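Local coordinates for protein RNA 2'-o-ribose methyltransferase (Thermus thermophilus, PDB 1IPA) that probably transfers methyl groups from S-adenosylmethionine to the 2'-hydroxyl of ribose in RNA, at residues 27-33 with 96-102; 188-193 with 209-214; 127-132 with 157-162; 197-202 with 232-236. One frame throughout, in Å; residues are numbered along the deposited sequence.

Interaction 1. Residues 27-33 with 96-102; sequences RRFLIEG and LIALARM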
loop_
_atom_site.group_PDB
_atom_site.type_symbol
_atom_site.label_atom_id
_atom_site.label_comp_id
_atom_site.label_asym_id
_atom_site.label_seq_id
_atom_site.Cartn_x
_atom_site.Cartn_y
_atom_site.Cartn_z
ATOM N N ARG A 27 -15.914 -9.072 -7.564
ATOM C CA ARG A 27 -14.606 -9.675 -7.351
ATOM C C ARG A 27 -13.636 -9.387 -8.489
ATOM O O ARG A 27 -12.897 -10.268 -8.930
ATOM C CB ARG A 27 -14.740 -11.180 -7.147
ATOM C CG ARG A 27 -15.410 -11.527 -5.842
ATOM C CD ARG A 27 -15.604 -13.012 -5.690
ATOM N NE ARG A 27 -16.433 -13.314 -4.530
ATOM C CZ ARG A 27 -16.790 -14.539 -4.155
ATOM N NH1 ARG A 27 -16.390 -15.600 -4.850
ATOM N NH2 ARG A 27 -17.546 -14.700 -3.076
ATOM N N ARG A 28 -13.635 -8.146 -8.956
ATOM C CA ARG A 28 -12.736 -7.740 -10.025
ATOM C C ARG A 28 -12.223 -6.321 -9.797
ATOM O O ARG A 28 -12.860 -5.524 -9.101
ATOM C CB ARG A 28 -13.447 -7.864 -11.367
ATOM C CG ARG A 28 -13.545 -9.308 -11.813
ATOM C CD ARG A 28 -14.414 -9.486 -13.027
ATOM N NE ARG A 28 -14.330 -10.856 -13.527
ATOM C CZ ARG A 28 -14.743 -11.930 -12.863
ATOM N NH1 ARG A 28 -15.283 -11.804 -11.659
ATOM N NH2 ARG A 28 -14.610 -13.134 -13.403
ATOM N N PHE A 29 -11.059 -6.018 -10.360
ATOM C CA PHE A 29 -10.470 -4.698 -10.209
ATOM C C PHE A 29 -9.509 -4.407 -11.351
ATOM O O PHE A 29 -9.010 -5.322 -12.010
ATOM C CB PHE A 29 -9.758 -4.557 -8.845
ATOM C CG PHE A 29 -8.582 -5.482 -8.661
ATOM C CD1 PHE A 29 -7.279 -4.988 -8.710
ATOM C CD2 PHE A 29 -8.772 -6.844 -8.417
ATOM C CE1 PHE A 29 -6.184 -5.827 -8.520
ATOM C CE2 PHE A 29 -7.675 -7.694 -8.224
ATOM C CZ PHE A 29 -6.378 -7.176 -8.276
ATOM N N LEU A 30 -9.269 -3.119 -11.579
ATOM C CA LEU A 30 -8.405 -2.673 -12.648
ATOM C C LEU A 30 -6.988 -2.469 -12.162
ATOM O O LEU A 30 -6.754 -2.078 -11.013
ATOM C CB LEU A 30 -8.939 -1.364 -13.229
ATOM C CG LEU A 30 -10.380 -1.391 -13.741
ATOM C CD1 LEU A 30 -10.900 0.030 -13.886
ATOM C CD2 LEU A 30 -10.445 -2.145 -15.054
ATOM N N ILE A 31 -6.038 -2.749 -13.042
ATOM C CA ILE A 31 -4.645 -2.575 -12.710
ATOM C C ILE A 31 -3.979 -1.740 -13.801
ATOM O O ILE A 31 -3.669 -2.244 -14.880
ATOM C CB ILE A 31 -3.936 -3.930 -12.581
ATOM C CG1 ILE A 31 -4.674 -4.805 -11.550
ATOM C CG2 ILE A 31 -2.485 -3.711 -12.184
ATOM C CD1 ILE A 31 -4.064 -6.205 -11.344
ATOM N N GLU A 32 -3.781 -0.459 -13.512
ATOM C CA GLU A 32 -3.151 0.485 -14.440
ATOM C C GLU A 32 -1.619 0.524 -14.301
ATOM O O GLU A 32 -1.088 0.693 -13.201
ATOM C CB GLU A 32 -3.735 1.887 -14.211
ATOM C CG GLU A 32 -3.005 3.034 -14.889
ATOM C CD GLU A 32 -3.831 4.337 -14.911
ATOM O OE1 GLU A 32 -4.504 4.658 -13.902
ATOM O OE2 GLU A 32 -3.795 5.046 -15.941
ATOM N N GLY A 33 -0.918 0.358 -15.421
ATOM C CA GLY A 33 0.530 0.400 -15.398
ATOM C C GLY A 33 1.199 -0.938 -15.632
ATOM O O GLY A 33 0.845 -1.942 -15.007
ATOM N N LEU A 96 -1.397 0.607 -20.869
ATOM C CA LEU A 96 -1.810 -0.758 -20.585
ATOM C C LEU A 96 -2.519 -0.849 -19.247
ATOM O O LEU A 96 -1.928 -0.563 -18.202
ATOM C CB LEU A 96 -0.587 -1.675 -20.581
ATOM C CG LEU A 96 -0.851 -3.178 -20.498
ATOM C CD1 LEU A 96 -1.561 -3.643 -21.766
ATOM C CD2 LEU A 96 0.477 -3.914 -20.327
ATOM N N ILE A 97 -3.792 -1.233 -19.291
ATOM C CA ILE A 97 -4.618 -1.390 -18.095
ATOM C C ILE A 97 -5.235 -2.772 -18.162
ATOM O O ILE A 97 -5.753 -3.166 -19.205
ATOM C CB ILE A 97 -5.784 -0.389 -18.049
ATOM C CG1 ILE A 97 -5.265 1.046 -18.003
ATOM C CG2 ILE A 97 -6.654 -0.685 -16.838
ATOM C CD1 ILE A 97 -6.381 2.087 -17.923
ATOM N N ALA A 98 -5.205 -3.508 -17.059
ATOM C CA ALA A 98 -5.766 -4.845 -17.073
ATOM C C ALA A 98 -6.948 -5.020 -16.139
ATOM O O ALA A 98 -7.157 -4.234 -15.213
ATOM C CB ALA A 98 -4.688 -5.851 -16.734
ATOM N N LEU A 99 -7.739 -6.047 -16.415
ATOM C CA LEU A 99 -8.882 -6.381 -15.584
ATOM C C LEU A 99 -8.400 -7.594 -14.814
ATOM O O LEU A 99 -7.976 -8.583 -15.414
ATOM C CB LEU A 99 -10.092 -6.766 -16.440
ATOM C CG LEU A 99 -11.345 -7.218 -15.682
ATOM C CD1 LEU A 99 -11.826 -6.079 -14.776
ATOM C CD2 LEU A 99 -12.443 -7.619 -16.663
ATOM N N ALA A 100 -8.466 -7.532 -13.493
ATOM C CA ALA A 100 -7.998 -8.642 -12.684
ATOM C C ALA A 100 -9.091 -9.255 -11.825
ATOM O O ALA A 100 -10.086 -8.613 -11.513
ATOM C CB ALA A 100 -6.852 -8.174 -11.803
ATOM N N ARG A 101 -8.883 -10.512 -11.450
ATOM C CA ARG A 101 -9.801 -11.250 -10.593
ATOM C C ARG A 101 -9.340 -11.010 -9.154
ATOM O O ARG A 101 -8.173 -11.217 -8.839
ATOM C CB ARG A 101 -9.700 -12.744 -10.900
ATOM C CG ARG A 101 -10.918 -13.367 -11.544
ATOM C CD ARG A 101 -11.953 -13.809 -10.510
ATOM N NE ARG A 101 -13.010 -14.598 -11.140
ATOM C CZ ARG A 101 -14.006 -15.187 -10.486
ATOM N NH1 ARG A 101 -14.096 -15.081 -9.167
ATOM N NH2 ARG A 101 -14.907 -15.896 -11.153
ATOM N N MET A 102 -10.241 -10.572 -8.281
ATOM C CA MET A 102 -9.869 -10.346 -6.889
ATOM C C MET A 102 -9.472 -11.699 -6.272
ATOM O O MET A 102 -10.295 -12.594 -6.127
ATOM C CB MET A 102 -11.043 -9.725 -6.130
ATOM C CG MET A 102 -10.677 -9.071 -4.818
ATOM S SD MET A 102 -12.090 -8.326 -4.007
ATOM C CE MET A 102 -12.109 -6.772 -4.778
#
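Phe29 holds CG between its backbone N and carbonyl carbon (chi1 64°), which turns one ring face onto Ala100. The Ala100 CB lies over that face, 3.9 Å from the centroid of the Phe29 ring, as a CH-pi contact. The extended end of Ile31 (chi2 179°) reaches the same methyl, with CD1 3.4 Å from Ala100 CB. Helix 34-42 covers Ile31. The two strands run antiparallel in the mixed sheet of the eL30-like domain. Phe29 with Ala100 and Ile31 with Ala98 are the hydrogen-bonded pairs. The bond from Ala100 N to Phe29 O is 2.7 Å. Met102 N to Arg27 O, 2.8 Å, closes one end, and Gly33 N to Leu96 O, 3.1 Å, the other.

On the other face, Leu30 CD2 meets Leu99 CD1 at 4.2 Å. Farther along, Arg28 NH2 comes within 3.1 Å of Arg101 NE, the guanidinium planes 51° apart. Both are donors, so this is no bond. Arg28 instead makes a salt bridge to Glu48 and a bond to Gln26 O. A methionine at Arg28 would probably leave the Glu48 carboxylate without this mate. The contact thus pairs mostly apolar strand faces, and its like-charged arginine end is probably eased by Glu48.

Interaction 2. Residues 188-193 with 209-214; sequences LPLVAT and PVAIAV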
loop_
_atom_site.group_PDB
_atom_site.type_symbol
_atom_site.label_atom_id
_atom_site.label_comp_id
_atom_site.label_asym_id
_atom_site.label_seq_id
_atom_site.Cartn_x
_atom_site.Cartn_y
_atom_site.Cartn_z
ATOM N N LEU A 188 5.576 -8.444 21.709
ATOM C CA LEU A 188 6.304 -7.697 20.693
ATOM C C LEU A 188 6.629 -6.283 21.171
ATOM O O LEU A 188 5.735 -5.478 21.395
ATOM C CB LEU A 188 5.465 -7.630 19.414
ATOM C CG LEU A 188 6.059 -7.029 18.139
ATOM C CD1 LEU A 188 7.164 -7.925 17.607
ATOM C CD2 LEU A 188 4.954 -6.874 17.090
ATOM N N PRO A 189 7.919 -5.971 21.352
ATOM C CA PRO A 189 8.259 -4.616 21.805
ATOM C C PRO A 189 7.676 -3.562 20.861
ATOM O O PRO A 189 7.669 -3.731 19.642
ATOM C CB PRO A 189 9.794 -4.626 21.837
ATOM C CG PRO A 189 10.170 -5.733 20.898
ATOM C CD PRO A 189 9.127 -6.789 21.169
ATOM N N LEU A 190 7.169 -2.483 21.440
ATOM C CA LEU A 190 6.555 -1.423 20.668
ATOM C C LEU A 190 7.215 -0.068 20.904
ATOM O O LEU A 190 7.441 0.327 22.042
ATOM C CB LEU A 190 5.070 -1.348 21.016
ATOM C CG LEU A 190 4.249 -0.152 20.509
ATOM C CD1 LEU A 190 4.132 -0.173 18.988
ATOM C CD2 LEU A 190 2.861 -0.194 21.154
ATOM N N VAL A 191 7.523 0.626 19.812
ATOM C CA VAL A 191 8.130 1.959 19.850
ATOM C C VAL A 191 7.093 2.911 19.250
ATOM O O VAL A 191 6.704 2.770 18.089
ATOM C CB VAL A 191 9.424 2.014 18.988
ATOM C CG1 VAL A 191 9.964 3.449 18.920
ATOM C CG2 VAL A 191 10.473 1.074 19.558
ATOM N N ALA A 192 6.622 3.864 20.042
ATOM C CA ALA A 192 5.624 4.805 19.552
ATOM C C ALA A 192 6.254 6.140 19.168
ATOM O O ALA A 192 7.119 6.653 19.872
ATOM C CB ALA A 192 4.543 5.023 20.607
ATOM N N THR A 193 5.813 6.689 18.043
ATOM C CA THR A 193 6.316 7.960 17.544
ATOM C C THR A 193 5.395 9.098 17.997
ATOM O O THR A 193 4.178 9.027 17.834
ATOM C CB THR A 193 6.389 7.951 15.990
ATOM O OG1 THR A 193 7.157 6.822 15.550
ATOM C CG2 THR A 193 7.047 9.222 15.469
ATOM N N PRO A 209 13.199 -7.981 16.168
ATOM C CA PRO A 209 11.791 -8.240 16.505
ATOM C C PRO A 209 11.207 -6.972 17.113
ATOM O O PRO A 209 11.423 -6.722 18.292
ATOM C CB PRO A 209 11.872 -9.369 17.534
ATOM C CG PRO A 209 13.262 -9.926 17.362
ATOM C CD PRO A 209 14.089 -8.713 17.078
ATOM N N VAL A 210 10.472 -6.177 16.334
ATOM C CA VAL A 210 9.928 -4.928 16.872
ATOM C C VAL A 210 8.803 -4.297 16.044
ATOM O O VAL A 210 8.749 -4.460 14.831
ATOM C CB VAL A 210 11.069 -3.896 17.022
ATOM C CG1 VAL A 210 11.588 -3.520 15.645
ATOM C CG2 VAL A 210 10.597 -2.673 17.796
ATOM N N ALA A 211 7.913 -3.565 16.711
ATOM C CA ALA A 211 6.792 -2.887 16.054
ATOM C C ALA A 211 6.901 -1.379 16.267
ATOM O O ALA A 211 7.162 -0.915 17.377
ATOM C CB ALA A 211 5.478 -3.381 16.613
ATOM N N ILE A 212 6.694 -0.619 15.198
ATOM C CA ILE A 212 6.775 0.833 15.265
ATOM C C ILE A 212 5.457 1.462 14.838
ATOM O O ILE A 212 5.001 1.277 13.703
ATOM C CB ILE A 212 7.883 1.369 14.354
ATOM C CG1 ILE A 212 9.202 0.659 14.672
ATOM C CG2 ILE A 212 8.007 2.879 14.531
ATOM C CD1 ILE A 212 10.353 1.041 13.754
ATOM N N ALA A 213 4.858 2.220 15.747
ATOM C CA ALA A 213 3.595 2.870 15.474
ATOM C C ALA A 213 3.759 4.330 15.071
ATOM O O ALA A 213 4.642 5.024 15.560
ATOM C CB ALA A 213 2.698 2.772 16.688
ATOM N N VAL A 214 2.895 4.779 14.168
ATOM C CA VAL A 214 2.884 6.160 13.706
ATOM C C VAL A 214 1.414 6.571 13.567
ATOM O O VAL A 214 0.583 5.781 13.115
ATOM C CB VAL A 214 3.598 6.315 12.349
ATOM C CG1 VAL A 214 3.476 7.744 11.864
ATOM C CG2 VAL A 214 5.063 5.961 12.490
#
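Leu188 and Leu190 pack their branches against two small residues of the next strand. Leu188 CD2 touches Ala211 CB at 3.6 Å. Leu190 has CG anti to its backbone N (chi1 170°), and this carries CD1 across to Ala213 CB, 4.0 Å away. The short alanines let the leucines lie close to the neighbouring backbone. This is the tight side of the contact. Helix 176-185 covers it near Leu188, through Trp182 and Ile183.

The other face is more thinly filled within the pair. There Val191 CG2 meets Val210 CG2 at 4.1 Å, and Ile212 turns to Leu253 and Leu254 of helix 246-261. The ends of the pair are partly open to solvent. At one end Pro189 CG sits against Pro209 O. At the other, Thr193 doubles its hold on one acceptor. Its N and its OG1 both donate to Ala213 O, at 3.2 Å from Thr193 N and 3.1 Å from Thr193 OG1. They arrive from opposite faces of the carbonyl plane.

Between these ends the backbones exchange regular bonds, such as Val191 N to Ala211 O at 2.9 Å. The strands are parallel, 19° apart. They are neighbours in the six-stranded parallel sheet, with helices on its two faces, as expected of the Rossmann-like core of a SPOUT methyltransferase.

Interaction 3. Residues 127-132 with 157-162; sequences PGNLGA and QVIRNS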
loop_
_atom_site.group_PDB
_atom_site.type_symbol
_atom_site.label_atom_id
_atom_site.label_comp_id
_atom_site.label_asym_id
_atom_site.label_seq_id
_atom_site.Cartn_x
_atom_site.Cartn_y
_atom_site.Cartn_z
ATOM N N PRO A 127 -6.461 6.154 0.961
ATOM C CA PRO A 127 -5.912 5.131 0.064
ATOM C C PRO A 127 -4.587 5.560 -0.563
ATOM O O PRO A 127 -3.678 4.750 -0.719
ATOM C CB PRO A 127 -7.012 4.965 -0.982
ATOM C CG PRO A 127 -8.258 5.307 -0.225
ATOM C CD PRO A 127 -7.829 6.521 0.550
ATOM N N GLY A 128 -4.492 6.833 -0.936
ATOM C CA GLY A 128 -3.263 7.337 -1.514
ATOM C C GLY A 128 -2.155 7.233 -0.479
ATOM O O GLY A 128 -1.063 6.753 -0.781
ATOM N N ASN A 129 -2.448 7.683 0.743
ATOM C CA ASN A 129 -1.490 7.633 1.847
ATOM C C ASN A 129 -1.143 6.194 2.177
ATOM O O ASN A 129 0.024 5.868 2.409
ATOM C CB ASN A 129 -2.060 8.304 3.101
ATOM C CG ASN A 129 -2.076 9.817 2.997
ATOM O OD1 ASN A 129 -2.493 10.512 3.925
ATOM N ND2 ASN A 129 -1.623 10.335 1.862
ATOM N N LEU A 130 -2.159 5.337 2.196
ATOM C CA LEU A 130 -1.953 3.925 2.490
ATOM C C LEU A 130 -0.944 3.330 1.519
ATOM O O LEU A 130 -0.021 2.621 1.918
ATOM C CB LEU A 130 -3.273 3.150 2.390
ATOM C CG LEU A 130 -3.099 1.630 2.458
ATOM C CD1 LEU A 130 -2.474 1.239 3.801
ATOM C CD2 LEU A 130 -4.448 0.946 2.246
ATOM N N GLY A 131 -1.131 3.624 0.238
ATOM C CA GLY A 131 -0.232 3.116 -0.780
ATOM C C GLY A 131 1.189 3.628 -0.629
ATOM O O GLY A 131 2.141 2.853 -0.741
ATOM N N ALA A 132 1.344 4.925 -0.377
ATOM C CA ALA A 132 2.678 5.507 -0.218
ATOM C C ALA A 132 3.380 4.859 0.973
ATOM O O ALA A 132 4.564 4.537 0.902
ATOM C CB ALA A 132 2.585 7.042 -0.028
ATOM N N GLN A 157 -6.077 3.833 -6.150
ATOM C CA GLN A 157 -5.072 4.707 -5.534
ATOM C C GLN A 157 -4.077 3.968 -4.650
ATOM O O GLN A 157 -2.916 4.345 -4.590
ATOM C CB GLN A 157 -5.714 5.867 -4.752
ATOM C CG GLN A 157 -7.084 5.602 -4.166
ATOM C CD GLN A 157 -8.189 5.582 -5.218
ATOM O OE1 GLN A 157 -8.355 6.540 -5.978
ATOM N NE2 GLN A 157 -8.948 4.493 -5.260
ATOM N N VAL A 158 -4.521 2.918 -3.967
ATOM C CA VAL A 158 -3.612 2.150 -3.125
ATOM C C VAL A 158 -2.626 1.437 -4.042
ATOM O O VAL A 158 -1.445 1.331 -3.741
ATOM C CB VAL A 158 -4.360 1.094 -2.284
ATOM C CG1 VAL A 158 -3.373 0.299 -1.460
ATOM C CG2 VAL A 158 -5.377 1.775 -1.368
ATOM N N ILE A 159 -3.124 0.954 -5.174
ATOM C CA ILE A 159 -2.284 0.263 -6.138
ATOM C C ILE A 159 -1.255 1.199 -6.790
ATOM O O ILE A 159 -0.088 0.840 -6.904
ATOM C CB ILE A 159 -3.148 -0.427 -7.236
ATOM C CG1 ILE A 159 -3.829 -1.673 -6.645
ATOM C CG2 ILE A 159 -2.286 -0.783 -8.442
ATOM C CD1 ILE A 159 -4.993 -2.225 -7.495
ATOM N N ARG A 160 -1.669 2.389 -7.218
ATOM C CA ARG A 160 -0.712 3.299 -7.838
ATOM C C ARG A 160 0.310 3.848 -6.838
ATOM O O ARG A 160 1.500 3.800 -7.091
ATOM C CB ARG A 160 -1.399 4.492 -8.518
ATOM C CG ARG A 160 -0.406 5.266 -9.392
ATOM C CD ARG A 160 -0.683 6.754 -9.557
ATOM N NE ARG A 160 0.244 7.336 -10.539
ATOM C CZ ARG A 160 0.296 8.627 -10.873
ATOM N NH1 ARG A 160 -0.527 9.507 -10.308
ATOM N NH2 ARG A 160 1.173 9.039 -11.786
ATOM N N ASN A 161 -0.147 4.370 -5.704
ATOM C CA ASN A 161 0.786 4.933 -4.726
ATOM C C ASN A 161 1.725 3.930 -4.079
ATOM O O ASN A 161 2.745 4.317 -3.513
ATOM C CB ASN A 161 0.033 5.717 -3.654
ATOM C CG ASN A 161 -0.479 7.043 -4.174
ATOM O OD1 ASN A 161 -0.818 7.163 -5.348
ATOM N ND2 ASN A 161 -0.544 8.043 -3.306
ATOM N N SER A 162 1.390 2.645 -4.167
ATOM C CA SER A 162 2.251 1.612 -3.606
ATOM C C SER A 162 3.084 1.026 -4.731
ATOM O O SER A 162 3.904 0.141 -4.505
ATOM C CB SER A 162 1.421 0.474 -3.002
ATOM O OG SER A 162 0.875 -0.354 -4.023
#
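Pro127 lies alongside Gln157, with Pro127 CB 3.2 Å from Gln157 CG. The two begin a close helix-helix contact in the SpoU methylase domain. The short axes approach to 7.0 Å and run 35° apart, and glycines on one helix allow this. Pro127 CB also touches Val158 CG2, at 3.6 Å.

Gly128 comes next. Its O already accepts the helical bond from Ala132 N, and it takes a second bond from Asn161 ND2 at 2.9 Å. The donor stands above the carbonyl plane and the bond is bent, 132° at the hydrogen. Asn161 has CG anti to its own carbonyl carbon (chi1 -74°), which swings the amide to the Gly128 turn. A leucine in place of Asn161 would probably lose this bond between the helices and leave Gly128 O with its helical donor alone.

Leu130 crosses the branches of Val158 on the buried side, with Leu130 CD2 3.8 Å from Val158 CG2. Val151 and Val166 lie beside this pair. Gly131 is where the backbones meet. A side chain there would clash with Val158 O and Asn161 CB, so glycine is needed for this approach. Gly131 O also receives a CA-H...O contact from Ser162. Ala132 ends the walk, with its CA 3.5 Å from Asn161 O in a further CA-H...O contact.

Interaction 4. Residues 197-202 with 232-236; sequences AEALYW and QVRIP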
loop_
_atom_site.group_PDB
_atom_site.type_symbol
_atom_site.label_atom_id
_atom_site.label_comp_id
_atom_site.label_asym_id
_atom_site.label_seq_id
_atom_site.Cartn_x
_atom_site.Cartn_y
_atom_site.Cartn_z
ATOM N N ALA A 197 7.990 13.391 22.479
ATOM C CA ALA A 197 8.871 12.428 23.135
ATOM C C ALA A 197 10.224 13.105 23.302
ATOM O O ALA A 197 10.628 13.915 22.473
ATOM C CB ALA A 197 9.021 11.168 22.287
ATOM N N GLU A 198 10.927 12.756 24.369
ATOM C CA GLU A 198 12.228 13.341 24.645
ATOM C C GLU A 198 13.331 12.680 23.829
ATOM O O GLU A 198 14.255 13.342 23.358
ATOM C CB GLU A 198 12.552 13.198 26.127
ATOM C CG GLU A 198 13.697 14.068 26.582
ATOM C CD GLU A 198 14.097 13.787 28.011
ATOM O OE1 GLU A 198 13.209 13.379 28.801
ATOM O OE2 GLU A 198 15.292 13.987 28.336
ATOM N N ALA A 199 13.234 11.367 23.669
ATOM C CA ALA A 199 14.235 10.628 22.914
ATOM C C ALA A 199 14.039 10.760 21.408
ATOM O O ALA A 199 12.918 10.729 20.907
ATOM C CB ALA A 199 14.209 9.156 23.316
ATOM N N LEU A 200 15.149 10.938 20.703
ATOM C CA LEU A 200 15.141 11.042 19.259
ATOM C C LEU A 200 15.011 9.609 18.765
ATOM O O LEU A 200 15.444 8.673 19.454
ATOM C CB LEU A 200 16.450 11.657 18.768
ATOM C CG LEU A 200 16.567 13.179 18.879
ATOM C CD1 LEU A 200 17.968 13.623 18.495
ATOM C CD2 LEU A 200 15.537 13.821 17.962
ATOM N N TYR A 201 14.422 9.429 17.586
ATOM C CA TYR A 201 14.226 8.090 17.056
ATOM C C TYR A 201 15.518 7.304 16.852
ATOM O O TYR A 201 15.508 6.077 16.928
ATOM C CB TYR A 201 13.386 8.142 15.764
ATOM C CG TYR A 201 14.091 8.608 14.511
ATOM C CD1 TYR A 201 14.494 7.691 13.542
ATOM C CD2 TYR A 201 14.323 9.964 14.269
ATOM C CE1 TYR A 201 15.103 8.106 12.358
ATOM C CE2 TYR A 201 14.939 10.393 13.087
ATOM C CZ TYR A 201 15.321 9.455 12.139
ATOM O OH TYR A 201 15.906 9.850 10.966
ATOM N N TRP A 202 16.629 7.998 16.619
ATOM C CA TRP A 202 17.922 7.326 16.420
ATOM C C TRP A 202 18.416 6.626 17.669
ATOM O O TRP A 202 19.263 5.748 17.586
ATOM C CB TRP A 202 19.013 8.317 16.030
ATOM C CG TRP A 202 18.812 8.985 14.740
ATOM C CD1 TRP A 202 18.804 8.405 13.506
ATOM C CD2 TRP A 202 18.608 10.382 14.534
ATOM N NE1 TRP A 202 18.610 9.359 12.544
ATOM C CE2 TRP A 202 18.484 10.583 13.147
ATOM C CE3 TRP A 202 18.520 11.485 15.389
ATOM C CZ2 TRP A 202 18.273 11.848 12.588
ATOM C CZ3 TRP A 202 18.313 12.743 14.836
ATOM C CH2 TRP A 202 18.191 12.911 13.443
ATOM N N GLN A 232 9.163 5.598 23.620
ATOM C CA GLN A 232 8.490 6.649 22.876
ATOM C C GLN A 232 9.590 7.452 22.216
ATOM O O GLN A 232 10.604 7.770 22.836
ATOM C CB GLN A 232 7.654 7.519 23.801
ATOM C CG GLN A 232 6.287 6.923 24.059
ATOM C CD GLN A 232 5.571 7.586 25.210
ATOM O OE1 GLN A 232 5.417 8.813 25.245
ATOM N NE2 GLN A 232 5.120 6.775 26.159
ATOM N N VAL A 233 9.385 7.795 20.955
ATOM C CA VAL A 233 10.420 8.476 20.216
ATOM C C VAL A 233 9.893 9.558 19.260
ATOM O O VAL A 233 8.722 9.562 18.888
ATOM C CB VAL A 233 11.226 7.379 19.463
ATOM C CG1 VAL A 233 11.027 7.497 17.965
ATOM C CG2 VAL A 233 12.670 7.412 19.880
ATOM N N ARG A 234 10.762 10.479 18.862
ATOM C CA ARG A 234 10.333 11.525 17.945
ATOM C C ARG A 234 11.278 11.751 16.780
ATOM O O ARG A 234 12.473 11.441 16.841
ATOM C CB ARG A 234 10.118 12.852 18.683
ATOM C CG ARG A 234 11.384 13.639 18.960
ATOM C CD ARG A 234 11.059 15.018 19.502
ATOM N NE ARG A 234 12.229 15.875 19.431
ATOM C CZ ARG A 234 13.289 15.739 20.212
ATOM N NH1 ARG A 234 13.313 14.788 21.132
ATOM N NH2 ARG A 234 14.336 16.528 20.045
ATOM N N ILE A 235 10.708 12.287 15.706
ATOM C CA ILE A 235 11.452 12.612 14.498
ATOM C C ILE A 235 11.667 14.113 14.576
ATOM O O ILE A 235 10.737 14.893 14.430
ATOM C CB ILE A 235 10.647 12.236 13.232
ATOM C CG1 ILE A 235 10.533 10.709 13.134
ATOM C CG2 ILE A 235 11.318 12.807 11.991
ATOM C CD1 ILE A 235 9.587 10.220 12.067
ATOM N N PRO A 236 12.907 14.534 14.824
ATOM C CA PRO A 236 13.222 15.958 14.934
ATOM C C PRO A 236 12.841 16.762 13.704
ATOM O O PRO A 236 13.032 16.310 12.576
ATOM C CB PRO A 236 14.723 15.951 15.203
ATOM C CG PRO A 236 15.192 14.737 14.439
ATOM C CD PRO A 236 14.137 13.718 14.785
HETATM O O HOH W 1 11.333 9.437 24.913
#
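Val233 and Tyr201 meet at the apolar centre, where Tyr201 CB is 3.3 Å from Val233 CG1. Ala199 CB closes on the other branch of the valine, CG2. The Tyr201 ring is swung by chi1 76°, with CG between the backbone N and the carbonyl carbon. This sets its CD2 edge against Pro236, whose CD lies near the ring plane. Ile235 CG1 is also 4.0 Å from Tyr201 CD2. Helix 246-261 covers the tyrosine through Leu253 and Glu256.

Farther out, Pro236 is packed from two more directions. Leu200 crosses it at about a right angle, with Leu200 CD2 3.5 Å from Pro236 CD. Trp202 CH2 approaches Pro236 CG to 3.6 Å. The same Leu200 CD2 also lies over one face of the Arg234 guanidinium.

The backbones are bridged once, at Leu200 and Arg234. Arg234 N donates to Ala199 O at 3.0 Å, and Tyr201 N donates to Arg234 O at 2.9 Å. At the polar edge, the Arg234 chain is extended from CG to NE, and a turn at the end (chi4 -72°) brings NH1 to the loop carbonyls. NH1 bonds to Ala197 O at 3.1 Å and weakly to Glu198 O. A water accepts from Ala199 N and donates to Gln232 O, so it links the two backbones.

Strand 231-233 is the outermost strand of the parallel sheet here. The loop that joins strands 190-193 and 210-214 folds back onto this edge and its C-terminal extension, within the Rossmann-like SpoU methylase domain.

Overall arrangement
Interactions 1 and 2 are buried strand pairs, but in different sheets: antiparallel in the eL30-like domain, parallel in the methylase domain. Their centres are 34 Å apart, on opposite sides of the chain's centre. Interaction 3, partly buried, lies between them and packs helices. It touches interaction 1 where Phe29 CD1 meets Ile159 CD1 at 3.8 Å, a packing contact between residues of the two domains. Interaction 4 is partly buried at the sheet edge. It adjoins interaction 2 through strands 190-193 and 231-233, with Val233 N probably bonded to Ala192 O. Apolar branches fill interaction 2, and glycines bring the backbones together in interaction 3. Arginine-to-carbonyl bonds and a water mark interaction 4.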